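Small ribosomal subunit protein uS8 (Aquifex aeolicus, PDB 3RF2) binds 16S rRNA very tightly, probably in its central domain, and probably helps coordinate assembly of the platform of the small ribosomal subunit. Local coordinates at residues 29-32 with 33-36; 38-42 with 43-47; 8-11 with 12-16. All blocks are in the same frame, centred on the assembly; numbering follows the deposited sequence.

Interaction 1 (29-32 with 33-36); sequences SSKL and KERI. With SO4 (sulfate ion), chain B.
The N-terminal end and first turn of helix 31-43 bring Ser-30, at the N-cap position, against Lys-33 and Glu-34. Lys-33 CB, CG, CD and CE all lie within 3.8 Å of Ser-30 CB, so the lysine chain runs alongside the serine; CE comes tightest, at 3.4 Å. A bend at chi3 (-115°) takes its end on past Ser-30 and out beyond the start of the helix. There NZ donates to O1 of a sulfate ion at 2.9 Å and also to the carbonyl of Pro-28. The sulfate probably came from the crystallisation liquor. An alanine in place of Lys-33 would probably leave the anion and the Pro-28 carbonyl without this donor and open a gap where CG to CE line Ser-30 CB.

Glu-34 N bonds to Ser-30 O at 3.1 Å, with the donor above the carbonyl plane. This closes the first helical turn. Glu-34 CG stands beside its own backbone N (chi1 -63°), which sets it 2.9 Å from Ser-30 O. Its OE2 is hydrogen-bonded to Tyr-92 OH, within region 59-93, which other S8 sequences lack. On the exposed side, Lys-31 CE sits over one face of the Arg-35 guanidinium, 3.8 Å from NH2. The two cations are close, with Lys-31 NZ 4.3 Å from Arg-35 NH2. Leu-32 CG meets Ile-36 CD1 at 4.0 Å, and both side chains also touch Ile-7 and Ile-164.

Interaction 2 (38-42 with 43-47); sequences DVLKK and EGFIQ
Leu-40 O accepts Phe-45 N at 2.8 Å and Lys-41 O accepts Gly-44 N at 3.1 Å, so the backbone turns out of helix 31-43 through two bonds into its last turn. The first donor lies almost on the line of the C=O bond. The second stands 71° out of the carbonyl plane. Leu-40 O also takes a weak bond from Ile-46 N. Gly-44 has a positive phi of 88°, where a CB would press on the carbonyl oxygen of Glu-43. This is a Schellman motif, and it has the usual apolar contact across it: Leu-40 CD2 reaches Phe-45 CB at 3.9 Å, the two side chains crossing at about a right angle. Leu-40 and Phe-45 also rest on strand 139-144, through Ile-141 and Ile-139.

Beyond the turn comes Ile-46. Its CG1 stands between its own backbone N and carbonyl carbon (chi1 64°), which brings it to 3.6 Å from Lys-41 N. A water joins the same two residues, donating to Lys-41 O at 2.8 Å and to Ile-46 O. On the outer side, Lys-42 and Glu-43 lie side by side. Lys-42 NZ forms a salt bridge with Glu-43 OE2 at 3.2 Å, its hydrogen bond weak, and a second salt bridge with Glu-153. Lys-41 NZ turns instead to Asp-48.

Interaction 3 (8-11 with 12-16); sequences ADMF and SAIKN. With SO4 (sulfate ion), chain D.
Ala-8 O receives Ser-12 N at 3.3 Å, the longest of four successive i to i+4 backbone bonds. Ala-8 itself touches Lys-115 on strand 113-115. Asp-9 O takes Ala-13 N at 3.1 Å, and the N-H points almost straight at it (178°). Ser-12 CB also lies 3.5 Å from Asp-9 O.

Met-10 O is bonded by Ile-14 N. Its side chain and that of Ile-14 run side by side in the same direction, with Met-10 CG 4.0 Å from Ile-14 CD1. The methionine has CG anti to its N (chi1 -175°) and stays extended as far as SD, which carries its end to helix 31-43.

Phe-11 O accepts Lys-15 N at 2.9 Å, and Lys-15 CG packs over the same oxygen at 3.5 Å. The Phe-11 side chain goes to Ile-113. Lys-15 NZ bonds to Asn-112 OD1 and, weakly, to sulfate O1 at 3.2 Å. Asn-112 ND2 holds the same ion, probably from the crystallisation liquor.

Buried Met-10, Phe-11 and Ile-14 with exposed Asp-9 and Ser-12 give the pattern of a regular amphipathic helix, packed on a sheet strand and a second helix.

In the fold
Interactions 1 and 2 lie near the two ends of helix 31-43, with centres 13 Å apart. Interaction 3 lies within the neighbouring helix 6-19. Interaction 1 is a helix start, with a serine at the N-cap position, and interaction 2 is a glycine exit into strand 46-51. Interaction 3 has no helix end and is regular helix throughout. Interactions 1 and 3 each have a lysine on a sulfate, weakly in 3, while interaction 2 has a lysine-glutamate salt bridge. All three are partly buried; most charged side chains lie outward, but Lys-33 is buried. Interactions 1 and 3 meet directly: Met-10 SD packs 3.5 Å from Lys-33 CG, and Met-10 CE on Ile-36 CG2. Interactions 2 and 3 do not touch.

Interaction 1 (29-32 with 33-36)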
loop_
_atom_site.group_PDB
_atom_site.type_symbol
_atom_site.label_atom_id
_atom_site.label_comp_id
_atom_site.label_asym_id
_atom_site.label_seq_id
_atom_site.Cartn_x
_atom_site.Cartn_y
_atom_site.Cartn_z
ATOM N N SER A 29 -0.052 -10.208 3.842
ATOM C CA SER A 29 -0.013 -9.448 5.088
ATOM C C SER A 29 1.415 -9.042 5.433
ATOM O O SER A 29 2.361 -9.675 4.981
ATOM C CB SER A 29 -0.544 -10.313 6.236
ATOM O OG SER A 29 -0.692 -9.558 7.425
ATOM N N SER A 30 1.543 -7.994 6.244
ATOM C CA SER A 30 2.802 -7.500 6.772
ATOM C C SER A 30 2.413 -6.359 7.690
ATOM O O SER A 30 1.485 -5.632 7.374
ATOM C CB SER A 30 3.681 -6.974 5.631
ATOM O OG SER A 30 4.905 -6.438 6.097
ATOM N N LYS A 31 3.096 -6.170 8.815
ATOM C CA LYS A 31 2.698 -5.081 9.716
ATOM C C LYS A 31 3.189 -3.729 9.208
ATOM O O LYS A 31 2.545 -2.692 9.401
ATOM C CB LYS A 31 3.190 -5.308 11.144
ATOM C CG LYS A 31 2.850 -4.172 12.132
ATOM C CD LYS A 31 1.337 -3.910 12.227
ATOM C CE LYS A 31 0.910 -3.354 13.597
ATOM N NZ LYS A 31 1.028 -4.355 14.712
ATOM N N LEU A 32 4.348 -3.752 8.570
ATOM C CA LEU A 32 4.884 -2.581 7.898
ATOM C C LEU A 32 3.966 -2.157 6.749
ATOM O O LEU A 32 3.629 -0.989 6.627
ATOM C CB LEU A 32 6.289 -2.876 7.368
ATOM C CG LEU A 32 6.947 -1.686 6.680
ATOM C CD1 LEU A 32 6.721 -0.445 7.514
ATOM C CD2 LEU A 32 8.453 -1.934 6.480
ATOM N N LYS A 33 3.585 -3.112 5.908
ATOM C CA LYS A 33 2.667 -2.856 4.801
ATOM C C LYS A 33 1.358 -2.224 5.289
ATOM O O LYS A 33 0.825 -1.301 4.688
ATOM C CB LYS A 33 2.385 -4.154 4.033
ATOM C CG LYS A 33 3.357 -4.407 2.890
ATOM C CD LYS A 33 3.030 -5.676 2.115
ATOM C CE LYS A 33 4.146 -6.718 2.266
ATOM N NZ LYS A 33 3.746 -8.048 1.736
ATOM N N GLU A 34 0.852 -2.736 6.398
ATOM C CA GLU A 34 -0.335 -2.197 7.010
ATOM C C GLU A 34 -0.172 -0.753 7.449
ATOM O O GLU A 34 -1.091 0.039 7.265
ATOM C CB GLU A 34 -0.766 -3.059 8.202
ATOM C CG GLU A 34 -1.150 -4.477 7.826
ATOM C CD GLU A 34 -1.842 -5.200 8.974
ATOM O OE1 GLU A 34 -1.722 -4.734 10.135
ATOM O OE2 GLU A 34 -2.522 -6.217 8.709
ATOM N N ARG A 35 0.965 -0.406 8.052
ATOM C CA ARG A 35 1.172 0.977 8.471
ATOM C C ARG A 35 1.303 1.859 7.258
ATOM O O ARG A 35 0.931 3.027 7.296
ATOM C CB ARG A 35 2.390 1.143 9.373
ATOM C CG ARG A 35 2.108 0.865 10.836
ATOM C CD ARG A 35 3.233 1.366 11.724
ATOM N NE ARG A 35 3.114 0.866 13.092
ATOM C CZ ARG A 35 3.495 -0.349 13.468
ATOM N NH1 ARG A 35 4.007 -1.181 12.573
ATOM N NH2 ARG A 35 3.355 -0.737 14.731
ATOM N N ILE A 36 1.843 1.296 6.184
ATOM C CA ILE A 36 2.013 2.047 4.938
ATOM C C ILE A 36 0.663 2.327 4.272
ATOM O O ILE A 36 0.372 3.455 3.900
ATOM C CB ILE A 36 2.932 1.313 3.955
ATOM C CG1 ILE A 36 4.376 1.327 4.474
ATOM C CG2 ILE A 36 2.881 1.979 2.579
ATOM C CD1 ILE A 36 5.294 0.448 3.666
HETATM S S SO4 B . 5.693 -11.453 1.573
HETATM O O1 SO4 B . 5.542 -10.132 0.966
HETATM O O2 SO4 B . 7.010 -11.988 1.237
HETATM O O3 SO4 B . 4.673 -12.348 1.032
HETATM O O4 SO4 B . 5.548 -11.333 3.023
#

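Interaction 2 (38-42 with 43-47)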
loop_
_atom_site.group_PDB
_atom_site.type_symbol
_atom_site.label_atom_id
_atom_site.label_comp_id
_atom_site.label_asym_id
_atom_site.label_seq_id
_atom_site.Cartn_x
_atom_site.Cartn_y
_atom_site.Cartn_z
ATOM N N ASP A 38 -2.057 2.453 5.725
ATOM C CA ASP A 38 -2.801 3.364 6.587
ATOM C C ASP A 38 -2.429 4.807 6.297
ATOM O O ASP A 38 -3.291 5.699 6.332
ATOM C CB ASP A 38 -2.579 3.033 8.060
ATOM C CG ASP A 38 -3.751 2.288 8.672
ATOM O OD1 ASP A 38 -4.265 1.346 8.038
ATOM O OD2 ASP A 38 -4.176 2.666 9.783
ATOM N N VAL A 39 -1.156 5.035 5.992
ATOM C CA VAL A 39 -0.758 6.348 5.490
ATOM C C VAL A 39 -1.456 6.664 4.166
ATOM O O VAL A 39 -1.973 7.763 3.966
ATOM C CB VAL A 39 0.757 6.456 5.238
ATOM C CG1 VAL A 39 1.107 7.886 4.780
ATOM C CG2 VAL A 39 1.554 6.035 6.489
ATOM N N LEU A 40 -1.445 5.697 3.256
ATOM C CA LEU A 40 -2.008 5.907 1.927
ATOM C C LEU A 40 -3.511 6.235 2.005
ATOM O O LEU A 40 -4.005 7.099 1.276
ATOM C CB LEU A 40 -1.763 4.679 1.041
ATOM C CG LEU A 40 -0.342 4.398 0.538
ATOM C CD1 LEU A 40 -0.328 3.145 -0.309
ATOM C CD2 LEU A 40 0.164 5.568 -0.283
ATOM N N LYS A 41 -4.219 5.547 2.893
ATOM C CA LYS A 41 -5.647 5.790 3.111
ATOM C C LYS A 41 -5.895 7.167 3.728
ATOM O O LYS A 41 -6.763 7.928 3.295
ATOM C CB LYS A 41 -6.223 4.738 4.044
ATOM C CG LYS A 41 -7.743 4.849 4.222
ATOM C CD LYS A 41 -8.166 3.991 5.388
ATOM C CE LYS A 41 -9.681 3.995 5.570
ATOM N NZ LYS A 41 -10.087 2.943 6.551
ATOM N N LYS A 42 -5.112 7.475 4.753
ATOM C CA LYS A 42 -5.204 8.751 5.432
ATOM C C LYS A 42 -4.943 9.919 4.473
ATOM O O LYS A 42 -5.549 10.976 4.611
ATOM C CB LYS A 42 -4.212 8.777 6.599
ATOM C CG LYS A 42 -4.202 10.083 7.372
ATOM C CD LYS A 42 -3.103 10.108 8.433
ATOM C CE LYS A 42 -2.959 11.499 9.038
ATOM N NZ LYS A 42 -2.661 12.513 7.983
ATOM N N GLU A 43 -4.041 9.735 3.508
ATOM C CA GLU A 43 -3.710 10.814 2.579
ATOM C C GLU A 43 -4.612 10.870 1.358
ATOM O O GLU A 43 -4.514 11.793 0.555
ATOM C CB GLU A 43 -2.254 10.706 2.124
ATOM C CG GLU A 43 -1.277 10.917 3.251
ATOM C CD GLU A 43 -1.372 12.306 3.818
ATOM O OE1 GLU A 43 -1.382 13.265 3.008
ATOM O OE2 GLU A 43 -1.454 12.432 5.064
ATOM N N GLY A 44 -5.469 9.870 1.204
ATOM C CA GLY A 44 -6.413 9.859 0.103
ATOM C C GLY A 44 -5.891 9.233 -1.174
ATOM O O GLY A 44 -6.451 9.444 -2.249
ATOM N N PHE A 45 -4.818 8.456 -1.064
ATOM C CA PHE A 45 -4.220 7.823 -2.221
ATOM C C PHE A 45 -4.891 6.493 -2.546
ATOM O O PHE A 45 -4.850 6.050 -3.688
ATOM C CB PHE A 45 -2.711 7.645 -2.021
ATOM C CG PHE A 45 -1.923 8.907 -2.252
ATOM C CD1 PHE A 45 -1.757 9.403 -3.529
ATOM C CD2 PHE A 45 -1.348 9.586 -1.199
ATOM C CE1 PHE A 45 -1.039 10.552 -3.755
ATOM C CE2 PHE A 45 -0.627 10.755 -1.416
ATOM C CZ PHE A 45 -0.472 11.238 -2.697
ATOM N N ILE A 46 -5.474 5.848 -1.535
ATOM C CA ILE A 46 -6.327 4.679 -1.740
ATOM C C ILE A 46 -7.659 4.929 -1.055
ATOM O O ILE A 46 -7.770 5.821 -0.215
ATOM C CB ILE A 46 -5.726 3.360 -1.155
ATOM C CG1 ILE A 46 -5.609 3.448 0.370
ATOM C CG2 ILE A 46 -4.379 3.052 -1.804
ATOM C CD1 ILE A 46 -4.979 2.208 1.041
ATOM N N GLN A 47 -8.660 4.138 -1.408
ATOM C CA GLN A 47 -9.979 4.287 -0.818
ATOM C C GLN A 47 -10.062 3.635 0.569
ATOM O O GLN A 47 -10.646 4.191 1.501
ATOM C CB GLN A 47 -11.043 3.699 -1.754
ATOM C CG GLN A 47 -12.482 3.854 -1.267
ATOM C CD GLN A 47 -12.914 5.315 -1.206
ATOM O OE1 GLN A 47 -12.568 6.112 -2.082
ATOM N NE2 GLN A 47 -13.663 5.673 -0.166
HETATM O O HOH W 1 -9.040 7.639 1.772
#

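Interaction 3 (8-11 with 12-16)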
loop_
_atom_site.group_PDB
_atom_site.type_symbol
_atom_site.label_atom_id
_atom_site.label_comp_id
_atom_site.label_asym_id
_atom_site.label_seq_id
_atom_site.Cartn_x
_atom_site.Cartn_y
_atom_site.Cartn_z
ATOM N N ALA A 8 8.339 -3.329 -1.944
ATOM C CA ALA A 8 8.487 -2.940 -3.341
ATOM C C ALA A 8 7.535 -3.725 -4.246
ATOM O O ALA A 8 6.999 -3.192 -5.209
ATOM C CB ALA A 8 9.940 -3.117 -3.799
ATOM N N ASP A 9 7.326 -4.997 -3.938
ATOM C CA ASP A 9 6.479 -5.833 -4.786
ATOM C C ASP A 9 4.989 -5.456 -4.660
ATOM O O ASP A 9 4.215 -5.598 -5.607
ATOM C CB ASP A 9 6.741 -7.317 -4.501
ATOM C CG ASP A 9 8.188 -7.728 -4.814
ATOM O OD1 ASP A 9 8.733 -7.292 -5.856
ATOM O OD2 ASP A 9 8.786 -8.478 -4.010
ATOM N N MET A 10 4.609 -4.954 -3.490
ATOM C CA MET A 10 3.284 -4.381 -3.284
ATOM C C MET A 10 3.063 -3.138 -4.153
ATOM O O MET A 10 1.969 -2.933 -4.692
ATOM C CB MET A 10 3.083 -4.024 -1.803
ATOM C CG MET A 10 1.689 -3.521 -1.452
ATOM S SD MET A 10 1.469 -3.082 0.293
ATOM C CE MET A 10 2.061 -1.383 0.314
ATOM N N PHE A 11 4.089 -2.296 -4.273
ATOM C CA PHE A 11 3.932 -1.057 -5.029
ATOM C C PHE A 11 3.634 -1.411 -6.476
ATOM O O PHE A 11 2.749 -0.816 -7.098
ATOM C CB PHE A 11 5.171 -0.175 -4.932
ATOM C CG PHE A 11 5.360 0.454 -3.584
ATOM C CD1 PHE A 11 4.311 0.511 -2.682
ATOM C CD2 PHE A 11 6.593 0.984 -3.218
ATOM C CE1 PHE A 11 4.477 1.092 -1.430
ATOM C CE2 PHE A 11 6.771 1.563 -1.975
ATOM C CZ PHE A 11 5.711 1.613 -1.077
ATOM N N SER A 12 4.363 -2.401 -6.985
ATOM C CA SER A 12 4.176 -2.919 -8.343
ATOM C C SER A 12 2.759 -3.426 -8.599
ATOM O O SER A 12 2.100 -2.984 -9.540
ATOM C CB SER A 12 5.176 -4.042 -8.639
ATOM O OG SER A 12 6.372 -3.501 -9.179
ATOM N N ALA A 13 2.314 -4.376 -7.780
ATOM C CA ALA A 13 0.937 -4.862 -7.844
ATOM C C ALA A 13 -0.070 -3.696 -7.878
ATOM O O ALA A 13 -0.975 -3.642 -8.722
ATOM C CB ALA A 13 0.649 -5.777 -6.656
ATOM N N ILE A 14 0.093 -2.760 -6.949
ATOM C CA ILE A 14 -0.838 -1.656 -6.849
ATOM C C ILE A 14 -0.876 -0.931 -8.187
ATOM O O ILE A 14 -1.951 -0.698 -8.749
ATOM C CB ILE A 14 -0.436 -0.689 -5.730
ATOM C CG1 ILE A 14 -0.832 -1.279 -4.377
ATOM C CG2 ILE A 14 -1.111 0.654 -5.915
ATOM C CD1 ILE A 14 -0.242 -0.520 -3.199
ATOM N N LYS A 15 0.303 -0.608 -8.710
ATOM C CA LYS A 15 0.399 0.138 -9.957
ATOM C C LYS A 15 -0.258 -0.604 -11.121
ATOM O O LYS A 15 -0.940 0.002 -11.943
ATOM C CB LYS A 15 1.862 0.479 -10.286
ATOM C CG LYS A 15 2.393 1.708 -9.534
ATOM C CD LYS A 15 3.936 1.746 -9.488
ATOM C CE LYS A 15 4.553 2.067 -10.857
ATOM N NZ LYS A 15 6.009 2.402 -10.775
ATOM N N ASN A 16 -0.036 -1.907 -11.207
ATOM C CA ASN A 16 -0.589 -2.672 -12.319
ATOM C C ASN A 16 -2.106 -2.741 -12.270
ATOM O O ASN A 16 -2.776 -2.598 -13.289
ATOM C CB ASN A 16 0.004 -4.073 -12.358
ATOM C CG ASN A 16 1.404 -4.081 -12.918
ATOM O OD1 ASN A 16 1.782 -3.173 -13.665
ATOM N ND2 ASN A 16 2.184 -5.103 -12.564
HETATM S S SO4 D . 7.512 4.238 -13.905
HETATM O O1 SO4 D . 7.624 4.618 -12.500
HETATM O O2 SO4 D . 8.471 3.178 -14.199
HETATM O O3 SO4 D . 7.761 5.415 -14.737
HETATM O O4 SO4 D . 6.181 3.701 -14.156
#